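Local atomic coordinates of ferulic acid esterase, AmCE1/Fae1A (Anaeromyces mucronatus, PDB entry 5CXX), a protein that probably hydrolyses feruloyl ester bonds, acting as a ferulic acid esterase of the alpha/beta-hydrolase type, and binds ferulic acid. Residues Glu19-Tyr31 and Glu39-Asp51. Numbering follows the deposited sequence. Where two conformers were deposited one is given.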
loop_
_atom_site.group_PDB
_atom_site.type_symbol
_atom_site.label_atom_id
_atom_site.label_comp_id
_atom_site.label_asym_id
_atom_site.label_seq_id
_atom_site.Cartn_x
_atom_site.Cartn_y
_atom_site.Cartn_z
ATOM N N GLU A 19 14.830 13.178 17.675
ATOM C CA GLU A 19 15.929 14.150 17.569
ATOM C C GLU A 19 17.248 13.393 17.460
ATOM O O GLU A 19 17.442 12.387 18.198
ATOM C CB GLU A 19 15.931 15.066 18.779
ATOM C CG GLU A 19 16.793 16.343 18.596
ATOM C CD GLU A 19 16.201 17.304 17.603
ATOM O OE1 GLU A 19 14.988 17.137 17.281
ATOM O OE2 GLU A 19 16.888 18.193 17.105
ATOM N N GLY A 20 18.154 13.841 16.592
ATOM C CA GLY A 20 19.469 13.183 16.493
ATOM C C GLY A 20 19.479 11.968 15.534
ATOM O O GLY A 20 20.529 11.398 15.332
ATOM N N VAL A 21 18.344 11.563 14.969
ATOM C CA VAL A 21 18.265 10.453 14.013
ATOM C C VAL A 21 18.072 11.042 12.624
ATOM O O VAL A 21 17.224 11.943 12.463
ATOM C CB VAL A 21 17.082 9.494 14.355
ATOM C CG1 VAL A 21 16.933 8.388 13.292
ATOM C CG2 VAL A 21 17.267 8.940 15.756
ATOM N N GLU A 22 18.831 10.575 11.631
ATOM C CA GLU A 22 18.603 11.001 10.232
ATOM C C GLU A 22 17.455 10.266 9.590
ATOM O O GLU A 22 17.361 9.029 9.720
ATOM C CB GLU A 22 19.857 10.762 9.385
ATOM C CG GLU A 22 21.008 11.592 9.806
ATOM C CD GLU A 22 22.051 11.689 8.712
ATOM O OE1 GLU A 22 22.445 10.634 8.162
ATOM O OE2 GLU A 22 22.462 12.831 8.402
ATOM N N TYR A 23 16.613 11.002 8.876
ATOM C CA TYR A 23 15.512 10.390 8.116
ATOM C C TYR A 23 15.698 10.593 6.625
ATOM O O TYR A 23 16.314 11.567 6.197
ATOM C CB TYR A 23 14.128 10.964 8.588
ATOM C CG TYR A 23 13.892 10.481 9.998
ATOM C CD1 TYR A 23 13.266 9.229 10.241
ATOM C CD2 TYR A 23 14.342 11.233 11.081
ATOM C CE1 TYR A 23 13.116 8.722 11.571
ATOM C CE2 TYR A 23 14.220 10.759 12.393
ATOM C CZ TYR A 23 13.605 9.515 12.639
ATOM O OH TYR A 23 13.526 9.097 13.951
ATOM N N PRO A 24 15.119 9.695 5.807
ATOM C CA PRO A 24 15.227 9.882 4.363
ATOM C C PRO A 24 14.324 11.002 3.910
ATOM O O PRO A 24 13.454 11.445 4.665
ATOM C CB PRO A 24 14.707 8.596 3.758
ATOM C CG PRO A 24 13.918 7.970 4.844
ATOM C CD PRO A 24 14.407 8.460 6.176
ATOM N N THR A 25 14.600 11.484 2.717
ATOM C CA THR A 25 13.767 12.538 2.137
ATOM C C THR A 25 13.172 12.074 0.821
ATOM O O THR A 25 13.707 11.211 0.119
ATOM C CB THR A 25 14.571 13.820 1.887
ATOM O OG1 THR A 25 15.591 13.526 0.939
ATOM C CG2 THR A 25 15.243 14.291 3.147
ATOM N N ALA A 26 12.007 12.624 0.497
ATOM C CA ALA A 26 11.361 12.305 -0.760
ATOM C C ALA A 26 11.865 13.215 -1.874
ATOM O O ALA A 26 12.122 14.418 -1.672
ATOM C CB ALA A 26 9.812 12.533 -0.643
ATOM N N LYS A 27 12.009 12.615 -3.058
ATOM C CA LYS A 27 12.304 13.359 -4.281
ATOM C C LYS A 27 11.197 13.097 -5.275
ATOM O O LYS A 27 10.879 11.912 -5.545
ATOM C CB LYS A 27 13.625 12.908 -4.879
ATOM C CG LYS A 27 13.957 13.559 -6.214
ATOM C CD LYS A 27 14.460 14.973 -6.072
ATOM C CE LYS A 27 14.764 15.598 -7.450
ATOM N NZ LYS A 27 13.515 15.448 -8.290
ATOM N N LYS A 28 10.611 14.165 -5.833
ATOM C CA LYS A 28 9.534 13.952 -6.788
ATOM C C LYS A 28 10.061 13.760 -8.203
ATOM O O LYS A 28 10.858 14.593 -8.727
ATOM C CB LYS A 28 8.535 15.119 -6.753
ATOM C CG LYS A 28 7.232 14.737 -7.512
ATOM C CD LYS A 28 6.111 15.793 -7.309
ATOM C CE LYS A 28 5.619 15.823 -5.848
ATOM N NZ LYS A 28 4.367 16.667 -5.782
ATOM N N ILE A 29 9.702 12.613 -8.759
ATOM C CA ILE A 29 10.143 12.196 -10.066
ATOM C C ILE A 29 9.027 12.347 -11.082
ATOM O O ILE A 29 7.870 11.946 -10.823
ATOM C CB ILE A 29 10.602 10.685 -10.000
ATOM C CG1 ILE A 29 11.757 10.509 -8.980
ATOM C CG2 ILE A 29 10.936 10.133 -11.413
ATOM C CD1 ILE A 29 12.884 11.477 -9.166
ATOM N N THR A 30 9.336 12.911 -12.257
ATOM C CA THR A 30 8.409 13.038 -13.373
ATOM C C THR A 30 8.822 12.029 -14.433
ATOM O O THR A 30 10.029 11.981 -14.793
ATOM C CB THR A 30 8.447 14.497 -13.936
ATOM O OG1 THR A 30 8.140 15.391 -12.855
ATOM C CG2 THR A 30 7.366 14.702 -14.980
ATOM N N TYR A 31 7.876 11.241 -14.934
ATOM C CA TYR A 31 8.228 10.146 -15.850
ATOM C C TYR A 31 7.057 9.926 -16.816
ATOM O O TYR A 31 5.883 10.268 -16.514
ATOM C CB TYR A 31 8.554 8.816 -15.102
ATOM C CG TYR A 31 7.331 8.246 -14.415
ATOM C CD1 TYR A 31 6.934 8.733 -13.156
ATOM C CD2 TYR A 31 6.546 7.280 -15.063
ATOM C CE1 TYR A 31 5.727 8.234 -12.506
ATOM C CE2 TYR A 31 5.383 6.759 -14.421
ATOM C CZ TYR A 31 4.976 7.283 -13.186
ATOM O OH TYR A 31 3.820 6.738 -12.641
ATOM N N GLU A 39 2.674 12.392 -18.948
ATOM C CA GLU A 39 3.687 12.533 -17.886
ATOM C C GLU A 39 3.045 12.479 -16.512
ATOM O O GLU A 39 2.004 13.113 -16.275
ATOM C CB GLU A 39 4.455 13.857 -18.037
ATOM C CG GLU A 39 5.216 14.015 -19.340
ATOM C CD GLU A 39 6.567 13.291 -19.378
ATOM O OE1 GLU A 39 7.047 12.831 -18.327
ATOM O OE2 GLU A 39 7.171 13.201 -20.476
ATOM N N ARG A 40 3.601 11.644 -15.641
ATOM C CA ARG A 40 3.068 11.462 -14.296
ATOM C C ARG A 40 4.143 11.744 -13.250
ATOM O O ARG A 40 5.311 11.935 -13.587
ATOM C CB ARG A 40 2.524 10.043 -14.122
ATOM C CG ARG A 40 1.703 9.538 -15.298
ATOM C CD ARG A 40 0.981 8.247 -14.949
ATOM N NE ARG A 40 -0.129 8.473 -14.028
ATOM C CZ ARG A 40 -0.141 8.075 -12.760
ATOM N NH1 ARG A 40 0.901 7.427 -12.256
ATOM N NH2 ARG A 40 -1.194 8.324 -11.994
ATOM N N LYS A 41 3.745 11.771 -11.982
ATOM C CA LYS A 41 4.697 12.018 -10.886
ATOM C C LYS A 41 4.627 10.917 -9.847
ATOM O O LYS A 41 3.560 10.324 -9.629
ATOM C CB LYS A 41 4.386 13.340 -10.196
ATOM C CG LYS A 41 4.696 14.605 -11.190
ATOM C CD LYS A 41 4.497 15.959 -10.528
ATOM C CE LYS A 41 5.086 17.097 -11.376
ATOM N NZ LYS A 41 4.941 16.799 -12.813
ATOM N N MET A 42 5.776 10.657 -9.212
ATOM C CA MET A 42 5.800 9.767 -8.031
ATOM C C MET A 42 6.908 10.303 -7.110
ATOM O O MET A 42 7.863 10.923 -7.589
ATOM C CB MET A 42 6.104 8.272 -8.368
ATOM C CG MET A 42 7.421 8.102 -9.147
ATOM S SD MET A 42 7.403 6.344 -9.635
ATOM C CE MET A 42 8.906 6.269 -10.665
ATOM N N ASN A 43 6.793 10.045 -5.792
ATOM C CA ASN A 43 7.935 10.300 -4.918
ATOM C C ASN A 43 8.755 9.051 -4.776
ATOM O O ASN A 43 8.230 7.947 -4.539
ATOM C CB ASN A 43 7.478 10.740 -3.547
ATOM C CG ASN A 43 6.931 12.157 -3.577
ATOM O OD1 ASN A 43 7.633 13.085 -3.975
ATOM N ND2 ASN A 43 5.662 12.328 -3.196
ATOM N N VAL A 44 10.057 9.241 -4.886
ATOM C CA VAL A 44 11.003 8.191 -4.548
ATOM C C VAL A 44 11.767 8.608 -3.291
ATOM O O VAL A 44 12.385 9.674 -3.261
ATOM C CB VAL A 44 11.967 7.916 -5.718
ATOM C CG1 VAL A 44 13.021 6.845 -5.329
ATOM C CG2 VAL A 44 11.160 7.420 -6.930
ATOM N N ILE A 45 11.762 7.722 -2.304
ATOM C CA ILE A 45 12.419 7.978 -1.014
ATOM C C ILE A 45 13.546 6.945 -0.863
ATOM O O ILE A 45 13.287 5.768 -0.548
ATOM C CB ILE A 45 11.391 7.885 0.103
ATOM C CG1 ILE A 45 10.236 8.897 -0.102
ATOM C CG2 ILE A 45 12.112 8.049 1.483
ATOM C CD1 ILE A 45 8.913 8.391 0.633
ATOM N N LEU A 46 14.766 7.374 -1.149
ATOM C CA LEU A 46 15.930 6.489 -1.001
ATOM C C LEU A 46 16.333 6.381 0.453
ATOM O O LEU A 46 16.174 7.326 1.195
ATOM C CB LEU A 46 17.086 7.025 -1.838
ATOM C CG LEU A 46 16.755 7.074 -3.342
ATOM C CD1 LEU A 46 17.887 7.774 -4.126
ATOM C CD2 LEU A 46 16.373 5.672 -3.981
ATOM N N PRO A 47 16.884 5.228 0.850
ATOM C CA PRO A 47 17.245 5.050 2.257
ATOM C C PRO A 47 18.415 5.974 2.622
ATOM O O PRO A 47 19.173 6.402 1.768
ATOM C CB PRO A 47 17.646 3.570 2.340
ATOM C CG PRO A 47 18.170 3.275 0.963
ATOM C CD PRO A 47 17.128 4.016 0.066
ATOM N N VAL A 48 18.522 6.269 3.903
ATOM C CA VAL A 48 19.655 7.032 4.397
ATOM C C VAL A 48 20.928 6.299 4.000
ATOM O O VAL A 48 21.021 5.088 4.234
ATOM C CB VAL A 48 19.563 7.177 5.923
ATOM C CG1 VAL A 48 20.848 7.752 6.488
ATOM C CG2 VAL A 48 18.357 8.063 6.279
ATOM N N GLY A 49 21.916 7.015 3.434
ATOM C CA GLY A 49 23.157 6.356 3.059
ATOM C C GLY A 49 23.075 5.501 1.812
ATOM O O GLY A 49 23.966 4.697 1.564
ATOM N N TYR A 50 22.024 5.682 1.025
ATOM C CA TYR A 50 21.837 4.966 -0.259
ATOM C C TYR A 50 23.140 4.897 -1.018
ATOM O O TYR A 50 23.792 5.925 -1.237
ATOM C CB TYR A 50 20.798 5.661 -1.136
ATOM C CG TYR A 50 20.633 5.088 -2.533
ATOM C CD1 TYR A 50 19.866 3.921 -2.764
ATOM C CD2 TYR A 50 21.150 5.769 -3.640
ATOM C CE1 TYR A 50 19.683 3.420 -4.068
ATOM C CE2 TYR A 50 20.962 5.292 -4.950
ATOM C CZ TYR A 50 20.219 4.105 -5.146
ATOM O OH TYR A 50 20.034 3.673 -6.453
ATOM N N ASP A 51 23.518 3.675 -1.385
ATOM C CA ASP A 51 24.795 3.374 -2.046
ATOM C C ASP A 51 24.457 2.613 -3.315
ATOM O O ASP A 51 23.843 1.547 -3.242
ATOM C CB ASP A 51 25.633 2.546 -1.117
ATOM C CG ASP A 51 26.969 2.150 -1.708
ATOM O OD1 ASP A 51 27.180 2.298 -2.928
ATOM O OD2 ASP A 51 27.814 1.674 -0.929
HETATM O O HOH W 1 16.739 9.952 1.338
HETATM O O HOH W 2 15.410 10.188 -1.809
HETATM O O HOH W 3 3.073 7.603 -10.024
#
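Tyr31 OH lies at the edge of the Arg40 guanidinium, in its plane, and accepts a bent bond from Arg40 NH1 (3.0 Å, 140° at the hydrogen). NH2 of the same guanidinium is hydrogen-bonded to the backbone oxygens of Asp100 and Tyr102. A water reaches the tyrosine hydroxyl in the plane of the ring and also donates to Lys41 O, while Glu128 is a further partner. Arg40 CB makes an off-centre CH-pi contact over one face of the ring, 4.3 Å from the centroid; from the other side Met42 SD approaches obliquely, a Met-aromatic contact 4.6 Å from the centroid. With CG placed between its own N and carbonyl carbon (chi1 67°), the tyrosine ring is brought back across the neighbouring strand. A leucine at Tyr31 would probably leave Arg40 NH1 and the water without their shared hydroxyl and Met42 sulfur without its aromatic partner.

On the sheet face that carries Tyr31 and Met42, Ile29 CG1 touches Val44 CG2 at 3.8 Å; helix 125-140 packs against Ile29, Tyr31 and Met42. On the opposite sheet face, the aliphatic chains of Lys28 and Lys41 touch CD to CD (3.6 Å), and the amine of Lys28 is salt-bridged to Glu69 and Asp70.

Paired backbone bonds join Lys27 to Val44, Ile29 to Met42 and Tyr31 to Arg40. Beyond them the chains separate, and two waters bridge Thr25 to Leu46, one N to O, the other O to N. Pro24 CB still packs tightly on Ile45 CG2 (3.5 Å), and Val48 closes over Pro24 with CG2, 4.0 Å from its CD.

Alternating side chains and paired bonds define an antiparallel beta hairpin, here at the margin of the central mixed sheet of an alpha/beta-hydrolase fold: strand 26-33 is outermost, and strand 38-45 joins it to strand 95-99.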